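Local coordinates for N-acetylneuraminate lyase (Peptoclostridium difficile, PDB 4WOZ), which is an enzyme of the dihydrodipicolinate synthetase family, whose members are built on a TIM barrel, at residues C48-L53 against E83-I88; G199-M204 against S218-N223; R228-L233 against L243-V248. All blocks are in the same frame, centred on the assembly; numbering follows the deposited sequence.

Interaction 1: C48-L53 against E83-I88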
ATOM      1  N   CYS A  48      -6.382 -37.223  -5.797  1.00 33.22           N
ATOM      2  CA  CYS A  48      -6.942 -36.075  -5.093  1.00 32.97           C
ATOM      3  C   CYS A  48      -8.462 -36.106  -5.112  1.00 32.21           C
ATOM      4  O   CYS A  48      -9.103 -35.559  -4.222  1.00 31.99           O
ATOM      5  CB  CYS A  48      -6.450 -34.773  -5.722  1.00 34.46           C
ATOM      6  SG  CYS A  48      -4.662 -34.576  -5.660  1.00 37.96           S
ATOM      7  N   LYS A  49      -9.036 -36.750  -6.125  1.00 31.44           N
ATOM      8  CA  LYS A  49     -10.493 -36.850  -6.246  1.00 30.96           C
ATOM      9  C   LYS A  49     -11.200 -35.491  -6.307  1.00 30.44           C
ATOM     10  O   LYS A  49     -12.240 -35.299  -5.675  1.00 30.64           O
ATOM     11  CB  LYS A  49     -11.066 -37.657  -5.075  1.00 33.20           C
ATOM     12  CG  LYS A  49     -10.834 -39.166  -5.146  1.00 38.68           C
ATOM     13  CD  LYS A  49     -11.597 -39.795  -6.306  1.00 42.24           C
ATOM     14  CE  LYS A  49     -11.677 -41.320  -6.185  1.00 45.69           C
ATOM     15  NZ  LYS A  49     -10.353 -42.012  -6.209  1.00 45.10           N
ATOM     16  N   VAL A  50     -10.645 -34.543  -7.054  1.00 29.22           N
ATOM     17  CA  VAL A  50     -11.285 -33.242  -7.160  1.00 29.75           C
ATOM     18  C   VAL A  50     -12.478 -33.331  -8.112  1.00 28.73           C
ATOM     19  O   VAL A  50     -12.600 -34.282  -8.886  1.00 27.64           O
ATOM     20  CB  VAL A  50     -10.301 -32.157  -7.668  1.00 30.75           C
ATOM     21  CG1 VAL A  50      -9.242 -31.880  -6.608  1.00 33.49           C
ATOM     22  CG2 VAL A  50      -9.648 -32.605  -8.959  1.00 31.54           C
ATOM     23  N   ASP A  51     -13.356 -32.339  -8.048  1.00 29.52           N
ATOM     24  CA  ASP A  51     -14.538 -32.305  -8.901  1.00 30.30           C
ATOM     25  C   ASP A  51     -14.211 -31.813 -10.300  1.00 31.62           C
ATOM     26  O   ASP A  51     -14.994 -31.990 -11.235  1.00 32.12           O
ATOM     27  CB  ASP A  51     -15.599 -31.394  -8.284  1.00 31.13           C
ATOM     28  CG  ASP A  51     -16.076 -31.894  -6.941  1.00 33.30           C
ATOM     29  OD1 ASP A  51     -16.587 -33.030  -6.894  1.00 37.82           O
ATOM     30  OD2 ASP A  51     -15.938 -31.159  -5.938  1.00 35.16           O
ATOM     31  N   GLY A  52     -13.051 -31.185 -10.443  1.00 31.00           N
ATOM     32  CA  GLY A  52     -12.663 -30.669 -11.736  1.00 28.33           C
ATOM     33  C   GLY A  52     -11.317 -29.984 -11.689  1.00 28.75           C
ATOM     34  O   GLY A  52     -10.656 -29.946 -10.645  1.00 27.95           O
ATOM     35  N   LEU A  53     -10.905 -29.452 -12.832  1.00 27.31           N
ATOM     36  CA  LEU A  53      -9.635 -28.762 -12.936  1.00 26.83           C
ATOM     37  C   LEU A  53      -9.844 -27.365 -13.480  1.00 28.94           C
ATOM     38  O   LEU A  53     -10.734 -27.129 -14.308  1.00 29.85           O
ATOM     39  CB  LEU A  53      -8.683 -29.524 -13.865  1.00 26.19           C
ATOM     40  CG  LEU A  53      -8.311 -30.964 -13.488  1.00 28.09           C
ATOM     41  CD1 LEU A  53      -7.428 -31.563 -14.570  1.00 29.74           C
ATOM     42  CD2 LEU A  53      -7.589 -30.978 -12.149  1.00 30.80           C
ATOM     43  N   GLU A  83     -14.394 -36.724 -20.177  1.00 44.68           N
ATOM     44  CA  GLU A  83     -15.512 -36.283 -19.413  1.00 44.35           C
ATOM     45  C   GLU A  83     -15.625 -36.758 -18.003  1.00 42.27           C
ATOM     46  O   GLU A  83     -16.545 -36.666 -17.366  1.00 40.82           O
ATOM     47  CB  GLU A  83     -16.792 -36.554 -20.108  1.00 46.18           C
ATOM     48  CG  GLU A  83     -16.625 -36.578 -21.575  1.00 50.27           C
ATOM     49  CD  GLU A  83     -16.919 -35.293 -22.192  1.00 53.10           C
ATOM     50  OE1 GLU A  83     -16.928 -35.275 -23.381  1.00 54.90           O
ATOM     51  OE2 GLU A  83     -17.133 -34.346 -21.496  1.00 53.61           O
ATOM     52  N   GLU A  84     -14.570 -37.294 -17.560  1.00 40.29           N
ATOM     53  CA  GLU A  84     -14.526 -37.786 -16.189  1.00 39.44           C
ATOM     54  C   GLU A  84     -14.840 -36.700 -15.155  1.00 37.25           C
ATOM     55  O   GLU A  84     -15.638 -36.923 -14.245  1.00 36.97           O
ATOM     56  CB  GLU A  84     -13.163 -38.426 -15.916  1.00 41.39           C
ATOM     57  CG  GLU A  84     -13.053 -39.106 -14.564  1.00 43.72           C
ATOM     58  CD  GLU A  84     -12.009 -40.206 -14.556  1.00 46.03           C
ATOM     59  OE1 GLU A  84     -11.105 -40.168 -15.424  1.00 47.13           O
ATOM     60  OE2 GLU A  84     -12.086 -41.099 -13.680  1.00 45.18           O
ATOM     61  N   ILE A  85     -14.218 -35.531 -15.288  1.00 34.57           N
ATOM     62  CA  ILE A  85     -14.487 -34.432 -14.364  1.00 33.08           C
ATOM     63  C   ILE A  85     -14.727 -33.137 -15.134  1.00 31.59           C
ATOM     64  O   ILE A  85     -14.545 -33.088 -16.345  1.00 30.63           O
ATOM     65  CB  ILE A  85     -13.331 -34.204 -13.365  1.00 33.10           C
ATOM     66  CG1 ILE A  85     -12.073 -33.761 -14.111  1.00 33.05           C
ATOM     67  CG2 ILE A  85     -13.084 -35.471 -12.555  1.00 32.89           C
ATOM     68  CD1 ILE A  85     -10.930 -33.386 -13.197  1.00 36.68           C
ATOM     69  N   LYS A  86     -15.136 -32.097 -14.412  1.00 32.40           N
ATOM     70  CA  LYS A  86     -15.421 -30.792 -14.997  1.00 31.15           C
ATOM     71  C   LYS A  86     -14.155 -30.014 -15.342  1.00 30.24           C
ATOM     72  O   LYS A  86     -13.099 -30.210 -14.732  1.00 26.61           O
ATOM     73  CB  LYS A  86     -16.275 -29.966 -14.033  1.00 32.64           C
ATOM     74  CG  LYS A  86     -17.580 -30.633 -13.664  1.00 34.93           C
ATOM     75  CD  LYS A  86     -18.239 -29.934 -12.493  1.00 37.97           C
ATOM     76  CE  LYS A  86     -19.306 -30.819 -11.866  1.00 40.42           C
ATOM     77  NZ  LYS A  86     -19.863 -30.204 -10.627  1.00 42.71           N
ATOM     78  N   LEU A  87     -14.281 -29.119 -16.315  1.00 27.74           N
ATOM     79  CA  LEU A  87     -13.159 -28.314 -16.762  1.00 27.75           C
ATOM     80  C   LEU A  87     -13.501 -26.842 -16.910  1.00 29.26           C
ATOM     81  O   LEU A  87     -14.501 -26.475 -17.548  1.00 28.75           O
ATOM     82  CB  LEU A  87     -12.641 -28.827 -18.105  1.00 28.16           C
ATOM     83  CG  LEU A  87     -11.957 -30.192 -18.143  1.00 30.22           C
ATOM     84  CD1 LEU A  87     -11.646 -30.551 -19.587  1.00 29.39           C
ATOM     85  CD2 LEU A  87     -10.690 -30.154 -17.307  1.00 29.85           C
ATOM     86  N   ILE A  88     -12.661 -26.004 -16.314  1.00 27.20           N
ATOM     87  CA  ILE A  88     -12.814 -24.560 -16.404  1.00 27.52           C
ATOM     88  C   ILE A  88     -11.527 -24.054 -17.042  1.00 28.26           C
ATOM     89  O   ILE A  88     -10.426 -24.427 -16.627  1.00 26.61           O
ATOM     90  CB  ILE A  88     -12.968 -23.903 -15.022  1.00 28.09           C
ATOM     91  CG1 ILE A  88     -14.277 -24.355 -14.366  1.00 26.00           C
ATOM     92  CG2 ILE A  88     -12.948 -22.383 -15.171  1.00 29.16           C
ATOM     93  CD1 ILE A  88     -14.494 -23.764 -12.983  1.00 28.26           C
TER
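Ile85 meets the 48-53 segment where the chain turns into strand 86-90. Its CG1 stands between the backbone N and the carbonyl carbon (chi1 64°), which carries CD1 over Gly52, 3.5 Å from Gly52 CA, and on to Leu53 CG at 3.6 Å; the CG2 branch lies near Val50 O. The two side chains, Ile85 and Leu53, run obliquely to one another, on the side of the sheet that faces helices 34-48 and 67-81. Lys86 opens the ladder proper. Its N donates to Asp51 O at 3.2 Å, in the carbonyl plane and on a lone pair, while Lys86 O accepts from Leu53 N at 3.0 Å, so this residue bonds through both its backbone groups. The extended lysine chain passes Asp51 O with its CB and CG and delivers NZ to the carbonyls of Asp14 and Lys16, whereas the carboxylate of Asp51 turns to Ile18 N and Arg228. Leu87 lies on the same face as Leu53 and brings CD2 to within 4.0 Å of Leu53 CB. At Ile88 the backbone N closes the series on Leu53 O at 3.0 Å, almost collinear with the carbonyl. These are neighbouring parallel strands of the TIM barrel, joined by a beta-alpha-beta crossover through helix 67-81. Three backbone hydrogen bonds thus set the register, while Ile85, Leu53 and Leu87 add aliphatic contacts to it.

Interaction 2: G199-M204 against S218-N223; sequences GFDEMM and STFNVN
Asp201 and Thr219 join two loops at the C-terminal ends of consecutive strands of the TIM barrel, 195-198 and 214-217. A single carboxylate oxygen does most of the work: Asp201 OD2 accepts from Thr219 OG1 at 2.5 Å, on its anti side and 16° out of the carboxylate plane, and from Thr219 N at 2.9 Å, nearly in line with its C-O bond. Thr219 OG1 sits between its own backbone N and carbonyl carbon (chi1 69°), a rotation that lets hydroxyl and amide converge on the same acceptor. Beside this pair lies the Phe220 ring, turned only 25° from the carboxylate plane, with CE1 3.8 Å from Asp201 OD2. Met204 reaches the ring obliquely in a Met-aromatic contact, its CE 3.7 Å from Phe220 CZ. Further out, Ile18 and Ser20 of strand 17-21 pack against Phe220, and Ile253 of helix 239-259 against Asp201. Thr219 O in turn accepts from Val222 N and Asn223 N, joining the threonine to helix 220-235. A water links the other carboxylate oxygen to the Ser218 amide: it donates to Asp201 OD1 at 2.7 Å and accepts from Ser218 N at 3.1 Å.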
ATOM      1  N   GLY A 199     -10.627 -18.740  -3.346  1.00 30.04           N
ATOM      2  CA  GLY A 199      -9.344 -18.937  -3.990  1.00 31.81           C
ATOM      3  C   GLY A 199      -8.182 -18.877  -3.017  1.00 33.53           C
ATOM      4  O   GLY A 199      -7.025 -18.819  -3.428  1.00 35.83           O
ATOM      5  N   PHE A 200      -8.490 -18.890  -1.724  1.00 32.39           N
ATOM      6  CA  PHE A 200      -7.469 -18.832  -0.677  1.00 33.40           C
ATOM      7  C   PHE A 200      -7.471 -20.132   0.129  1.00 30.33           C
ATOM      8  O   PHE A 200      -8.194 -20.263   1.111  1.00 30.17           O
ATOM      9  CB  PHE A 200      -7.759 -17.640   0.230  1.00 36.29           C
ATOM     10  CG  PHE A 200      -9.153 -17.108   0.081  1.00 41.33           C
ATOM     11  CD1 PHE A 200     -10.252 -17.886   0.438  1.00 43.16           C
ATOM     12  CD2 PHE A 200      -9.375 -15.852  -0.474  1.00 43.23           C
ATOM     13  CE1 PHE A 200     -11.549 -17.420   0.239  1.00 45.17           C
ATOM     14  CE2 PHE A 200     -10.670 -15.381  -0.675  1.00 45.12           C
ATOM     15  CZ  PHE A 200     -11.757 -16.167  -0.321  1.00 44.08           C
ATOM     16  N   ASP A 201      -6.654 -21.085  -0.307  1.00 28.92           N
ATOM     17  CA  ASP A 201      -6.555 -22.398   0.324  1.00 27.47           C
ATOM     18  C   ASP A 201      -6.420 -22.365   1.844  1.00 27.79           C
ATOM     19  O   ASP A 201      -7.058 -23.161   2.545  1.00 26.31           O
ATOM     20  CB  ASP A 201      -5.370 -23.170  -0.274  1.00 30.31           C
ATOM     21  CG  ASP A 201      -5.445 -23.279  -1.798  1.00 32.52           C
ATOM     22  OD1 ASP A 201      -6.215 -22.514  -2.421  1.00 31.90           O
ATOM     23  OD2 ASP A 201      -4.722 -24.119  -2.374  1.00 30.53           O
ATOM     24  N   GLU A 202      -5.588 -21.454   2.348  1.00 26.66           N
ATOM     25  CA  GLU A 202      -5.351 -21.332   3.784  1.00 29.48           C
ATOM     26  C   GLU A 202      -6.525 -20.733   4.563  1.00 30.65           C
ATOM     27  O   GLU A 202      -6.468 -20.635   5.788  1.00 28.57           O
ATOM     28  CB  GLU A 202      -4.097 -20.488   4.054  1.00 31.64           C
ATOM     29  CG  GLU A 202      -4.214 -19.017   3.658  1.00 37.57           C
ATOM     30  CD  GLU A 202      -3.951 -18.762   2.179  1.00 42.12           C
ATOM     31  OE1 GLU A 202      -4.418 -19.555   1.335  1.00 42.60           O
ATOM     32  OE2 GLU A 202      -3.284 -17.754   1.860  1.00 45.80           O
ATOM     33  N   MET A 203      -7.580 -20.331   3.855  1.00 30.33           N
ATOM     34  CA  MET A 203      -8.754 -19.746   4.499  1.00 31.49           C
ATOM     35  C   MET A 203     -10.036 -20.423   4.005  1.00 31.05           C
ATOM     36  O   MET A 203     -11.110 -19.817   3.973  1.00 30.30           O
ATOM     37  CB  MET A 203      -8.805 -18.237   4.218  1.00 34.52           C
ATOM     38  CG  MET A 203      -7.572 -17.474   4.724  1.00 38.73           C
ATOM     39  SD  MET A 203      -7.610 -15.667   4.440  1.00 45.89           S
ATOM     40  CE  MET A 203      -6.730 -15.533   2.890  1.00 43.79           C
ATOM     41  N   MET A 204      -9.913 -21.691   3.632  1.00 30.24           N
ATOM     42  CA  MET A 204     -11.042 -22.464   3.122  1.00 30.80           C
ATOM     43  C   MET A 204     -12.204 -22.596   4.105  1.00 30.74           C
ATOM     44  O   MET A 204     -13.369 -22.400   3.733  1.00 29.47           O
ATOM     45  CB  MET A 204     -10.561 -23.855   2.687  1.00 32.33           C
ATOM     46  CG  MET A 204     -11.647 -24.757   2.112  1.00 32.69           C
ATOM     47  SD  MET A 204     -10.987 -26.326   1.503  1.00 31.78           S
ATOM     48  CE  MET A 204     -11.828 -26.486  -0.076  1.00 30.66           C
ATOM     49  N   SER A 218      -4.436 -23.987  -5.679  1.00 27.14           N
ATOM     50  CA  SER A 218      -3.188 -24.525  -6.189  1.00 29.30           C
ATOM     51  C   SER A 218      -2.670 -25.692  -5.345  1.00 27.73           C
ATOM     52  O   SER A 218      -2.045 -26.606  -5.872  1.00 28.18           O
ATOM     53  CB  SER A 218      -2.129 -23.425  -6.215  1.00 30.75           C
ATOM     54  OG  SER A 218      -1.798 -23.035  -4.892  1.00 34.28           O
ATOM     55  N   THR A 219      -2.931 -25.662  -4.040  1.00 26.77           N
ATOM     56  CA  THR A 219      -2.445 -26.717  -3.158  1.00 27.17           C
ATOM     57  C   THR A 219      -3.256 -27.996  -3.243  1.00 28.53           C
ATOM     58  O   THR A 219      -2.838 -29.028  -2.720  1.00 27.32           O
ATOM     59  CB  THR A 219      -2.400 -26.265  -1.684  1.00 29.04           C
ATOM     60  OG1 THR A 219      -3.731 -26.084  -1.185  1.00 26.57           O
ATOM     61  CG2 THR A 219      -1.618 -24.967  -1.559  1.00 26.82           C
ATOM     62  N   PHE A 220      -4.406 -27.930  -3.912  1.00 26.77           N
ATOM     63  CA  PHE A 220      -5.263 -29.101  -4.072  1.00 26.42           C
ATOM     64  C   PHE A 220      -4.589 -30.158  -4.951  1.00 26.24           C
ATOM     65  O   PHE A 220      -4.960 -31.329  -4.919  1.00 26.16           O
ATOM     66  CB  PHE A 220      -6.615 -28.690  -4.671  1.00 24.67           C
ATOM     67  CG  PHE A 220      -7.407 -27.741  -3.803  1.00 24.27           C
ATOM     68  CD1 PHE A 220      -6.933 -27.342  -2.558  1.00 24.04           C
ATOM     69  CD2 PHE A 220      -8.620 -27.226  -4.247  1.00 26.65           C
ATOM     70  CE1 PHE A 220      -7.653 -26.440  -1.766  1.00 26.08           C
ATOM     71  CE2 PHE A 220      -9.347 -26.324  -3.467  1.00 24.63           C
ATOM     72  CZ  PHE A 220      -8.863 -25.931  -2.225  1.00 25.92           C
ATOM     73  N   ASN A 221      -3.602 -29.744  -5.741  1.00 25.23           N
ATOM     74  CA  ASN A 221      -2.875 -30.683  -6.590  1.00 26.13           C
ATOM     75  C   ASN A 221      -2.201 -31.762  -5.737  1.00 26.78           C
ATOM     76  O   ASN A 221      -2.000 -32.886  -6.201  1.00 27.56           O
ATOM     77  CB  ASN A 221      -1.807 -29.955  -7.407  1.00 25.37           C
ATOM     78  CG  ASN A 221      -2.387 -29.187  -8.573  1.00 25.97           C
ATOM     79  OD1 ASN A 221      -2.603 -29.742  -9.650  1.00 28.39           O
ATOM     80  ND2 ASN A 221      -2.656 -27.904  -8.360  1.00 25.43           N
ATOM     81  N   VAL A 222      -1.849 -31.418  -4.500  1.00 25.60           N
ATOM     82  CA  VAL A 222      -1.198 -32.373  -3.604  1.00 27.33           C
ATOM     83  C   VAL A 222      -1.942 -32.572  -2.291  1.00 29.04           C
ATOM     84  O   VAL A 222      -1.619 -33.489  -1.526  1.00 29.32           O
ATOM     85  CB  VAL A 222       0.245 -31.934  -3.234  1.00 28.35           C
ATOM     86  CG1 VAL A 222       1.147 -31.997  -4.451  1.00 26.84           C
ATOM     87  CG2 VAL A 222       0.224 -30.516  -2.648  1.00 26.75           C
ATOM     88  N   ASN A 223      -2.934 -31.725  -2.030  1.00 25.77           N
ATOM     89  CA  ASN A 223      -3.675 -31.804  -0.776  1.00 26.34           C
ATOM     90  C   ASN A 223      -5.187 -31.897  -0.989  1.00 25.20           C
ATOM     91  O   ASN A 223      -5.959 -31.538  -0.105  1.00 25.21           O
ATOM     92  CB  ASN A 223      -3.331 -30.573   0.079  1.00 26.59           C
ATOM     93  CG  ASN A 223      -3.650 -30.766   1.551  1.00 26.08           C
ATOM     94  OD1 ASN A 223      -3.357 -31.813   2.125  1.00 23.28           O
ATOM     95  ND2 ASN A 223      -4.233 -29.740   2.175  1.00 23.04           N
TER
HETATM   96  O   HOH W   1      -4.546 -21.290  -4.151  1.00 54.65           O

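Interaction 3: R228-L233 against L243-V248; sequences RQIFEL and LEVQHV
Val245 points CG1 opposite its backbone N (chi1 176°), and Ile230 swings CG1 away from its carbonyl carbon (chi1 -66°); together these rotations bring the two CG1 atoms to 3.4 Å, closer than ordinary van der Waals contact. The side chains pass obliquely, and Ile230 CG1 also lies near Val245 CB, so the isoleucine is pressed along the valine. The second valine branch faces the other way along helix 228-233: Val245 CG2 meets Leu233 CD1 at 4.0 Å, the leucine coming in at about a right angle. Gln229, one turn before Leu233, crosses the same valine at about a right angle, with OE1 4.0 Å from Val245 CG1. Three residues of one helix thus gather round a single valine of the other.

Beyond the valine, Ile230 extends CD1 over the amide end of Gln246, 3.7 Å from its OE1 and also close to CD. The bent glutamine chain brings this amide beside the isoleucine. Its polar atoms are nevertheless provided for: OE1 accepts from Leu205 N, and NE2 donates to Asn250 OD1. No hydrogen bond links the two segments, and the contact grades from a buried end at Ile230 and Gln246 to an exposed one at Gln229.

The segment axes are 8.9 Å apart at closest approach and run nearly antiparallel, with a signed crossing angle of -157°. Helix 220-235 is the helix that follows the last barrel strand, 214-217, and helix 239-259, which comes after a short connection, lies alongside it. Met204, at the start of helix 204-209, touches both Ile230 and Gln246, while other residues of helix 239-259 meet a second subunit: Leu243 packs on Val209, and His247 ND1 is hydrogen-bonded to Glu185, both of that neighbouring chain.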
ATOM      1  N   ARG A 228     -10.995 -31.492   0.511  1.00 28.74           N
ATOM      2  CA  ARG A 228     -12.349 -32.024   0.438  1.00 29.79           C
ATOM      3  C   ARG A 228     -12.905 -32.266   1.843  1.00 29.86           C
ATOM      4  O   ARG A 228     -14.077 -31.993   2.103  1.00 28.75           O
ATOM      5  CB  ARG A 228     -12.381 -33.325  -0.373  1.00 30.78           C
ATOM      6  CG  ARG A 228     -13.776 -33.949  -0.479  1.00 32.74           C
ATOM      7  CD  ARG A 228     -13.812 -35.101  -1.471  1.00 34.23           C
ATOM      8  NE  ARG A 228     -13.647 -34.648  -2.851  1.00 34.81           N
ATOM      9  CZ  ARG A 228     -14.607 -34.084  -3.577  1.00 35.14           C
ATOM     10  NH1 ARG A 228     -15.814 -33.906  -3.059  1.00 35.59           N
ATOM     11  NH2 ARG A 228     -14.358 -33.691  -4.820  1.00 32.14           N
ATOM     12  N   GLN A 229     -12.071 -32.770   2.750  1.00 27.93           N
ATOM     13  CA  GLN A 229     -12.528 -33.006   4.118  1.00 29.12           C
ATOM     14  C   GLN A 229     -12.954 -31.685   4.767  1.00 27.49           C
ATOM     15  O   GLN A 229     -13.988 -31.616   5.428  1.00 28.75           O
ATOM     16  CB  GLN A 229     -11.427 -33.668   4.958  1.00 30.14           C
ATOM     17  CG  GLN A 229     -10.918 -34.989   4.390  1.00 33.31           C
ATOM     18  CD  GLN A 229      -9.848 -35.635   5.259  1.00 35.77           C
ATOM     19  OE1 GLN A 229      -8.895 -34.978   5.686  1.00 34.42           O
ATOM     20  NE2 GLN A 229      -9.996 -36.931   5.514  1.00 36.93           N
ATOM     21  N   ILE A 230     -12.165 -30.631   4.570  1.00 26.89           N
ATOM     22  CA  ILE A 230     -12.498 -29.332   5.149  1.00 27.22           C
ATOM     23  C   ILE A 230     -13.853 -28.856   4.637  1.00 26.86           C
ATOM     24  O   ILE A 230     -14.717 -28.479   5.417  1.00 26.73           O
ATOM     25  CB  ILE A 230     -11.436 -28.249   4.800  1.00 27.89           C
ATOM     26  CG1 ILE A 230     -10.099 -28.589   5.468  1.00 25.39           C
ATOM     27  CG2 ILE A 230     -11.911 -26.873   5.278  1.00 25.66           C
ATOM     28  CD1 ILE A 230      -8.968 -27.669   5.077  1.00 24.99           C
ATOM     29  N   PHE A 231     -14.026 -28.877   3.321  1.00 28.17           N
ATOM     30  CA  PHE A 231     -15.273 -28.441   2.701  1.00 29.93           C
ATOM     31  C   PHE A 231     -16.461 -29.282   3.173  1.00 29.12           C
ATOM     32  O   PHE A 231     -17.463 -28.755   3.645  1.00 28.94           O
ATOM     33  CB  PHE A 231     -15.137 -28.529   1.176  1.00 32.88           C
ATOM     34  CG  PHE A 231     -16.208 -27.790   0.421  1.00 34.02           C
ATOM     35  CD1 PHE A 231     -16.310 -26.404   0.509  1.00 35.72           C
ATOM     36  CD2 PHE A 231     -17.111 -28.480  -0.382  1.00 36.60           C
ATOM     37  CE1 PHE A 231     -17.301 -25.709  -0.193  1.00 36.29           C
ATOM     38  CE2 PHE A 231     -18.111 -27.797  -1.092  1.00 39.73           C
ATOM     39  CZ  PHE A 231     -18.205 -26.409  -0.996  1.00 37.48           C
ATOM     40  N   GLU A 232     -16.337 -30.598   3.062  1.00 30.31           N
ATOM     41  CA  GLU A 232     -17.417 -31.494   3.456  1.00 30.34           C
ATOM     42  C   GLU A 232     -17.740 -31.537   4.950  1.00 29.95           C
ATOM     43  O   GLU A 232     -18.908 -31.628   5.326  1.00 29.28           O
ATOM     44  CB  GLU A 232     -17.139 -32.893   2.899  1.00 32.10           C
ATOM     45  CG  GLU A 232     -17.537 -32.991   1.429  1.00 36.01           C
ATOM     46  CD  GLU A 232     -17.075 -34.263   0.750  1.00 37.78           C
ATOM     47  OE1 GLU A 232     -16.883 -35.281   1.445  1.00 40.90           O
ATOM     48  OE2 GLU A 232     -16.922 -34.245  -0.489  1.00 39.07           O
ATOM     49  N   LEU A 233     -16.725 -31.469   5.805  1.00 27.97           N
ATOM     50  CA  LEU A 233     -16.987 -31.461   7.239  1.00 27.95           C
ATOM     51  C   LEU A 233     -17.759 -30.182   7.569  1.00 29.41           C
ATOM     52  O   LEU A 233     -18.702 -30.199   8.366  1.00 27.49           O
ATOM     53  CB  LEU A 233     -15.676 -31.483   8.028  1.00 28.27           C
ATOM     54  CG  LEU A 233     -14.949 -32.829   8.097  1.00 30.31           C
ATOM     55  CD1 LEU A 233     -13.515 -32.607   8.554  1.00 29.39           C
ATOM     56  CD2 LEU A 233     -15.692 -33.774   9.050  1.00 27.67           C
ATOM     57  N   LEU A 243     -11.736 -27.432  11.493  1.00 23.40           N
ATOM     58  CA  LEU A 243     -10.660 -26.564  11.960  1.00 23.91           C
ATOM     59  C   LEU A 243      -9.351 -27.334  12.137  1.00 24.30           C
ATOM     60  O   LEU A 243      -8.276 -26.826  11.833  1.00 22.26           O
ATOM     61  CB  LEU A 243     -11.042 -25.912  13.286  1.00 23.41           C
ATOM     62  CG  LEU A 243      -9.964 -25.024  13.912  1.00 24.77           C
ATOM     63  CD1 LEU A 243      -9.525 -23.955  12.918  1.00 26.96           C
ATOM     64  CD2 LEU A 243     -10.513 -24.382  15.176  1.00 26.42           C
ATOM     65  N   GLU A 244      -9.445 -28.557  12.642  1.00 23.27           N
ATOM     66  CA  GLU A 244      -8.255 -29.360  12.838  1.00 27.17           C
ATOM     67  C   GLU A 244      -7.611 -29.728  11.500  1.00 26.64           C
ATOM     68  O   GLU A 244      -6.387 -29.773  11.391  1.00 28.23           O
ATOM     69  CB  GLU A 244      -8.591 -30.619  13.639  1.00 30.32           C
ATOM     70  CG  GLU A 244      -7.358 -31.321  14.160  1.00 39.67           C
ATOM     71  CD  GLU A 244      -6.383 -30.350  14.811  1.00 43.24           C
ATOM     72  OE1 GLU A 244      -6.750 -29.724  15.832  1.00 43.91           O
ATOM     73  OE2 GLU A 244      -5.252 -30.207  14.291  1.00 45.84           O
ATOM     74  N   VAL A 245      -8.425 -29.983  10.478  1.00 24.76           N
ATOM     75  CA  VAL A 245      -7.876 -30.323   9.169  1.00 23.29           C
ATOM     76  C   VAL A 245      -7.275 -29.054   8.546  1.00 24.08           C
ATOM     77  O   VAL A 245      -6.279 -29.119   7.830  1.00 24.33           O
ATOM     78  CB  VAL A 245      -8.967 -30.919   8.224  1.00 25.80           C
ATOM     79  CG1 VAL A 245      -8.385 -31.180   6.841  1.00 23.27           C
ATOM     80  CG2 VAL A 245      -9.503 -32.231   8.803  1.00 24.69           C
ATOM     81  N   GLN A 246      -7.886 -27.904   8.827  1.00 23.55           N
ATOM     82  CA  GLN A 246      -7.390 -26.629   8.316  1.00 24.71           C
ATOM     83  C   GLN A 246      -6.066 -26.275   9.001  1.00 23.76           C
ATOM     84  O   GLN A 246      -5.218 -25.623   8.402  1.00 25.87           O
ATOM     85  CB  GLN A 246      -8.393 -25.506   8.578  1.00 22.74           C
ATOM     86  CG  GLN A 246      -7.963 -24.169   7.985  1.00 25.23           C
ATOM     87  CD  GLN A 246      -8.146 -24.103   6.475  1.00 26.64           C
ATOM     88  OE1 GLN A 246      -9.272 -24.056   5.978  1.00 24.79           O
ATOM     89  NE2 GLN A 246      -7.038 -24.106   5.737  1.00 23.75           N
ATOM     90  N   HIS A 247      -5.910 -26.682  10.261  1.00 25.71           N
ATOM     91  CA  HIS A 247      -4.676 -26.415  10.995  1.00 27.20           C
ATOM     92  C   HIS A 247      -3.519 -27.157  10.339  1.00 27.49           C
ATOM     93  O   HIS A 247      -2.464 -26.575  10.094  1.00 27.60           O
ATOM     94  CB  HIS A 247      -4.786 -26.857  12.459  1.00 26.55           C
ATOM     95  CG  HIS A 247      -5.467 -25.864  13.348  1.00 26.51           C
ATOM     96  ND1 HIS A 247      -5.356 -24.503  13.168  1.00 26.11           N
ATOM     97  CD2 HIS A 247      -6.223 -26.036  14.458  1.00 27.95           C
ATOM     98  CE1 HIS A 247      -6.012 -23.879  14.129  1.00 27.25           C
ATOM     99  NE2 HIS A 247      -6.547 -24.786  14.926  1.00 25.32           N
ATOM    100  N   VAL A 248      -3.716 -28.445  10.062  1.00 26.35           N
ATOM    101  CA  VAL A 248      -2.671 -29.240   9.420  1.00 26.32           C
ATOM    102  C   VAL A 248      -2.430 -28.710   8.008  1.00 25.85           C
ATOM    103  O   VAL A 248      -1.290 -28.621   7.545  1.00 24.97           O
ATOM    104  CB  VAL A 248      -3.061 -30.732   9.346  1.00 29.02           C
ATOM    105  CG1 VAL A 248      -1.984 -31.519   8.591  1.00 30.52           C
ATOM    106  CG2 VAL A 248      -3.241 -31.289  10.759  1.00 29.67           C
TER

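Interactions 1 and 2 lie at barrel strands or adjoining loops; interaction 3 extends to helix 239-259. Interactions 2 and 3 share helix 220-235, their centres being 11 Å apart; Met204 CG lies 3.8 Å from Ile230 CG2, so the Met204 that leans on Phe220 in one contact also backs the isoleucine of the other. Interaction 1, with its centre 15 Å from that of interaction 2 and 20 Å from that of interaction 3, reaches the same helix through Arg228, whose NH2 forms a salt bridge with Asp51 OD1 at 3.1 Å. The bound 2-(acetylamino)-2-deoxy-D-mannose is about 12 Å from the side chain of Asp201 and about 11 Å from that of Gln246, too far for either to touch it.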